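Local structure of cellulosomal scaffoldin (Acetivibrio cellulolyticus, 3ZUC) at residues Leu6-Phe11 with Val139-Ala144; Ser19-Pro24 with Arg109-Asp114. The protein binds crystalline cellulose through this family 3b carbohydrate-binding module, one domain of a large secreted scaffoldin that probably also has cellulase activity. All blocks are in the same frame, centred on the assembly; numbering follows the deposited sequence. Where two conformers were deposited one is given.

In the fold
Both contacts belong to one two-sheet antiparallel beta sandwich, and both reach the sheet that contains strands 6-12, 24-30 and 102-112. Contact 1 joins this sheet to the opposing one across the core, while contact 2 lies within the first, where a loop pairs through a single bridge with the end of strand 102-112. Along the chain, contact 2 is nested inside the loop closed by contact 1. Their centres are about 21 Å apart, yet they meet where Phe10 CE1 packs on Pro24 CB at 3.7 Å. The calcium ion lies about 6 Å from the side chain of Ile22 and about 13 Å from that of Phe10; the nickel ion is about 10 Å from that of Leu6.

Contact 1 (Leu6-Phe11 with Val139-Ala144); sequences LKVEFF and VTAYSA
Val8, Phe10, Val139 and Ala141 meet through apolar side chains alone, with the two backbones well separated: CA of Val8 lies 7.6 Å from CA of Ala141. The touching parts run roughly antiparallel, and alternate residues of each turn their CB atoms toward the other segment.

The aliphatic packing centres on Val8, whose two methyls are shared between two partners. CG2 meets CB of Ala141 at 3.9 Å, and CG1 meets CG2 of Val139 at 4.1 Å. With CG1 anti to its own backbone N (chi1 -178°), Val8 spreads its methyls along the opposing segment, one to each of these residues. Leu6 extends the row more loosely, its CD2 coming within 4.4 Å of Ala141 CB.

The aromatic part is a CH-pi contact. Val139 CG1 sits over the centre of one face of the Phe10 ring, 4.1 Å from the centroid and only 10° off the ring normal. The other methyl, CG2, touches both Phe10 CB and Val8 CG1, so one branch of Val139 covers the ring while the other meets the root of the Phe10 side chain and a methyl of Val8. Phe10 carries CG anti to its backbone N (chi1 -176°), which extends the ring into the core. There it also meets Phe26 edge-to-face, with Tyr45 and Trp136 joining the aromatic cluster.

Polar groups are directed off this interface: Glu9, on the other side of its strand, forms a salt bridge with Arg27, and Thr140 OG1 donates to Tyr142 OH at 2.9 Å.

Segments of the two sheets packed face to face through apolar side chains, with their backbones apart, form the core typical of the beta sandwich of family 3 carbohydrate-binding modules.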
# COMPACT_ATOMS: atom_id res chain seq x y z
N LEU A 6 8.53 -6.88 -9.84
CA LEU A 6 7.32 -6.14 -9.54
C LEU A 6 7.68 -4.67 -9.37
O LEU A 6 8.35 -4.30 -8.40
CB LEU A 6 6.66 -6.66 -8.26
CG LEU A 6 5.25 -6.13 -8.06
CD1 LEU A 6 4.31 -6.81 -9.05
CD2 LEU A 6 4.79 -6.33 -6.63
N LYS A 7 7.24 -3.84 -10.31
CA LYS A 7 7.41 -2.40 -10.21
C LYS A 7 6.19 -1.82 -9.50
O LYS A 7 5.05 -2.18 -9.81
CB LYS A 7 7.55 -1.82 -11.62
CG LYS A 7 7.71 -0.32 -11.67
CD LYS A 7 7.98 0.15 -13.08
CE LYS A 7 6.86 1.05 -13.60
NZ LYS A 7 7.05 1.51 -15.01
N VAL A 8 6.44 -0.90 -8.57
CA VAL A 8 5.40 -0.34 -7.74
C VAL A 8 5.34 1.16 -7.97
O VAL A 8 6.33 1.88 -7.82
CB VAL A 8 5.67 -0.65 -6.25
CG1 VAL A 8 4.54 -0.09 -5.40
CG2 VAL A 8 5.82 -2.14 -6.04
N GLU A 9 4.17 1.64 -8.37
CA GLU A 9 3.89 3.05 -8.48
C GLU A 9 2.77 3.39 -7.49
O GLU A 9 2.00 2.51 -7.08
CB GLU A 9 3.45 3.39 -9.90
CG GLU A 9 4.46 3.15 -10.98
CD GLU A 9 3.76 3.20 -12.32
OE1 GLU A 9 3.19 2.18 -12.73
OE2 GLU A 9 3.70 4.29 -12.92
N PHE A 10 2.64 4.67 -7.16
CA PHE A 10 1.78 5.05 -6.08
C PHE A 10 1.34 6.51 -6.22
O PHE A 10 2.11 7.34 -6.72
CB PHE A 10 2.54 4.91 -4.74
CG PHE A 10 1.69 5.20 -3.53
CD1 PHE A 10 0.82 4.25 -3.05
CD2 PHE A 10 1.71 6.45 -2.93
CE1 PHE A 10 -0.03 4.53 -2.01
CE2 PHE A 10 0.86 6.72 -1.87
CZ PHE A 10 -0.01 5.75 -1.44
N PHE A 11 0.15 6.83 -5.71
CA PHE A 11 -0.20 8.20 -5.33
C PHE A 11 -1.34 8.15 -4.33
O PHE A 11 -1.96 7.10 -4.11
CB PHE A 11 -0.51 9.12 -6.53
CG PHE A 11 -1.83 8.88 -7.25
CD1 PHE A 11 -2.00 7.81 -8.09
CD2 PHE A 11 -2.85 9.79 -7.13
CE1 PHE A 11 -3.18 7.62 -8.80
CE2 PHE A 11 -4.05 9.62 -7.83
CZ PHE A 11 -4.21 8.54 -8.67
N VAL A 139 6.78 3.69 -0.24
CA VAL A 139 5.97 2.50 0.04
C VAL A 139 6.83 1.28 -0.27
O VAL A 139 7.76 1.37 -1.07
CB VAL A 139 4.63 2.48 -0.75
CG1 VAL A 139 3.73 3.59 -0.28
CG2 VAL A 139 4.87 2.55 -2.27
N THR A 140 6.52 0.17 0.38
CA THR A 140 7.29 -1.05 0.16
C THR A 140 6.40 -2.18 -0.32
O THR A 140 5.18 -2.18 -0.10
CB THR A 140 8.09 -1.45 1.41
OG1 THR A 140 7.17 -1.59 2.48
CG2 THR A 140 9.16 -0.42 1.75
N ALA A 141 7.03 -3.15 -0.98
CA ALA A 141 6.35 -4.37 -1.37
C ALA A 141 7.24 -5.55 -1.07
O ALA A 141 8.47 -5.42 -0.97
CB ALA A 141 5.99 -4.38 -2.86
N TYR A 142 6.60 -6.70 -0.93
CA TYR A 142 7.20 -7.95 -0.49
C TYR A 142 6.69 -9.09 -1.33
O TYR A 142 5.53 -9.06 -1.77
CB TYR A 142 6.83 -8.24 0.99
CG TYR A 142 7.20 -7.10 1.89
CD1 TYR A 142 6.39 -5.98 1.97
CD2 TYR A 142 8.39 -7.09 2.60
CE1 TYR A 142 6.76 -4.87 2.69
CE2 TYR A 142 8.77 -5.99 3.36
CZ TYR A 142 7.95 -4.86 3.37
OH TYR A 142 8.30 -3.73 4.04
N SER A 143 7.53 -10.11 -1.50
CA SER A 143 7.12 -11.40 -2.00
C SER A 143 7.31 -12.41 -0.88
O SER A 143 7.59 -12.04 0.26
CB SER A 143 7.98 -11.80 -3.19
OG SER A 143 9.27 -12.08 -2.74
N ALA A 144 7.22 -13.70 -1.19
CA ALA A 144 7.60 -14.72 -0.21
C ALA A 144 9.06 -14.59 0.21
O ALA A 144 9.44 -15.12 1.26
CB ALA A 144 7.33 -16.11 -0.76

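Contact 2 (Ser19-Pro24 with Arg109-Asp114); sequences SNSIYP and RFAKSD
Ile22 and Phe110 form a single antiparallel bridge, a hydrogen-bonded pair in which Ile22 N donates to Phe110 O (3.0 Å, 164°) and Phe110 N to Ile22 O (2.9 Å). This pairing ties the loop before strand 24-30 to the end of strand 102-112, within one sheet of the CBM3 beta sandwich. Each carbonyl oxygen also receives a CA-H...O contact, Phe110 O from Ser21 CA and Ile22 O from Arg109 CA.

The side chains of the bridged pair lie side by side and point the same way. Ile22 covers one face of the Phe110 ring: its CB stands 3.8 Å from the centroid, offset toward the rim, with CG2 against CE1 and CD1 against CZ. Phe110 holds CG between its backbone N and carbonyl carbon (chi1 64°), bringing the ring alongside Ile22; Pro24 CD approaches it obliquely. Phe47 and Phe73 also pack on this ring. The side chain of Ile22 lies about 4 Å from that of Asp123, a calcium ligand, which places the bridge beside the metal site.

Tyr23 and Arg109 meet differently. The methylene CG of Arg109 touches Tyr23 CD2 at 3.6 Å, and a bend at chi3 (-67°) turns the chain beyond it. NE of the guanidinium forms a salt bridge with Asp60.

Two waters complete the junction. One lies at the edge of the Arg109 guanidinium, in its plane, accepting from NH1 at 2.8 Å and hydrogen-bonded to Ser21 OG at 2.8 Å in the conformers described. The other links the two backbones beyond the bridge, donating to Asn20 O and accepting from Lys112 N.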
# COMPACT_ATOMS: atom_id res chain seq x y z
N SER A 19 -7.21 15.03 7.56
CA SER A 19 -8.08 14.17 6.77
C SER A 19 -8.63 13.05 7.64
O SER A 19 -7.88 12.44 8.39
CB SER A 19 -7.29 13.60 5.61
OG SER A 19 -8.15 12.92 4.71
N ASN A 20 -9.91 12.73 7.50
CA ASN A 20 -10.49 11.62 8.23
C ASN A 20 -10.26 10.27 7.56
O ASN A 20 -10.68 9.26 8.07
CB ASN A 20 -11.97 11.85 8.52
CG ASN A 20 -12.81 11.88 7.27
OD1 ASN A 20 -12.39 11.44 6.20
ND2 ASN A 20 -14.03 12.36 7.40
N SER A 21 -9.57 10.26 6.42
CA SER A 21 -9.25 9.03 5.72
C SER A 21 -7.93 9.20 5.00
O SER A 21 -7.51 10.31 4.66
CB SER A 21 -10.33 8.70 4.68
OG SER A 21 -11.60 8.47 5.27
N ILE A 22 -7.30 8.07 4.72
CA ILE A 22 -6.12 8.00 3.90
C ILE A 22 -6.49 7.13 2.69
O ILE A 22 -7.21 6.14 2.81
CB ILE A 22 -4.90 7.50 4.71
CG1 ILE A 22 -4.59 8.54 5.80
CG2 ILE A 22 -3.69 7.30 3.81
CD1 ILE A 22 -3.53 8.15 6.80
N TYR A 23 -6.00 7.53 1.51
CA TYR A 23 -6.49 7.03 0.22
C TYR A 23 -5.36 6.48 -0.66
O TYR A 23 -5.05 7.01 -1.72
CB TYR A 23 -7.17 8.17 -0.55
CG TYR A 23 -8.36 8.84 0.11
CD1 TYR A 23 -8.21 9.84 1.06
CD2 TYR A 23 -9.65 8.53 -0.30
CE1 TYR A 23 -9.32 10.49 1.60
CE2 TYR A 23 -10.74 9.16 0.24
CZ TYR A 23 -10.58 10.15 1.19
OH TYR A 23 -11.70 10.77 1.67
N PRO A 24 -4.73 5.37 -0.25
CA PRO A 24 -3.63 4.84 -1.04
C PRO A 24 -4.07 4.23 -2.36
O PRO A 24 -5.04 3.47 -2.39
CB PRO A 24 -3.06 3.75 -0.11
CG PRO A 24 -4.24 3.31 0.70
CD PRO A 24 -5.00 4.56 0.95
N ARG A 109 -9.11 2.78 0.82
CA ARG A 109 -9.15 3.83 1.84
C ARG A 109 -8.92 3.15 3.18
O ARG A 109 -9.17 1.96 3.34
CB ARG A 109 -10.53 4.60 1.90
CG ARG A 109 -10.95 5.27 0.60
CD ARG A 109 -12.45 5.57 0.63
NE ARG A 109 -13.19 4.32 0.62
CZ ARG A 109 -13.92 3.81 1.60
NH1 ARG A 109 -14.15 4.48 2.74
NH2 ARG A 109 -14.43 2.60 1.42
N PHE A 110 -8.51 3.94 4.17
CA PHE A 110 -8.61 3.52 5.56
C PHE A 110 -8.96 4.69 6.45
O PHE A 110 -8.73 5.86 6.12
CB PHE A 110 -7.39 2.74 6.04
CG PHE A 110 -6.05 3.46 6.08
CD1 PHE A 110 -5.18 3.41 4.99
CD2 PHE A 110 -5.62 4.07 7.25
CE1 PHE A 110 -3.91 3.95 5.08
CE2 PHE A 110 -4.33 4.62 7.32
CZ PHE A 110 -3.49 4.55 6.25
N ALA A 111 -9.58 4.35 7.58
CA ALA A 111 -10.09 5.32 8.53
C ALA A 111 -10.13 4.70 9.92
O ALA A 111 -10.07 3.49 10.09
CB ALA A 111 -11.49 5.78 8.14
N LYS A 112 -10.28 5.57 10.91
CA LYS A 112 -10.43 5.19 12.31
C LYS A 112 -11.89 4.88 12.63
O LYS A 112 -12.81 5.40 12.01
CB LYS A 112 -9.95 6.33 13.20
CG LYS A 112 -8.50 6.69 12.96
CD LYS A 112 -8.06 7.86 13.83
CE LYS A 112 -6.69 8.31 13.42
NZ LYS A 112 -6.15 9.38 14.29
N SER A 113 -12.09 4.06 13.66
CA SER A 113 -13.44 3.61 14.01
C SER A 113 -14.38 4.74 14.38
O SER A 113 -15.59 4.60 14.19
CB SER A 113 -13.36 2.63 15.16
OG SER A 113 -12.76 3.27 16.27
N ASP A 114 -13.84 5.83 14.93
CA ASP A 114 -14.60 6.99 15.34
C ASP A 114 -14.49 8.13 14.32
O ASP A 114 -15.03 9.22 14.59
CB ASP A 114 -14.18 7.45 16.74
CG ASP A 114 -12.72 7.83 16.86
OD1 ASP A 114 -12.01 7.87 15.83
OD2 ASP A 114 -12.30 8.08 18.02
O HOH W 1 -10.84 8.35 10.62
O HOH W 2 -13.26 7.00 3.61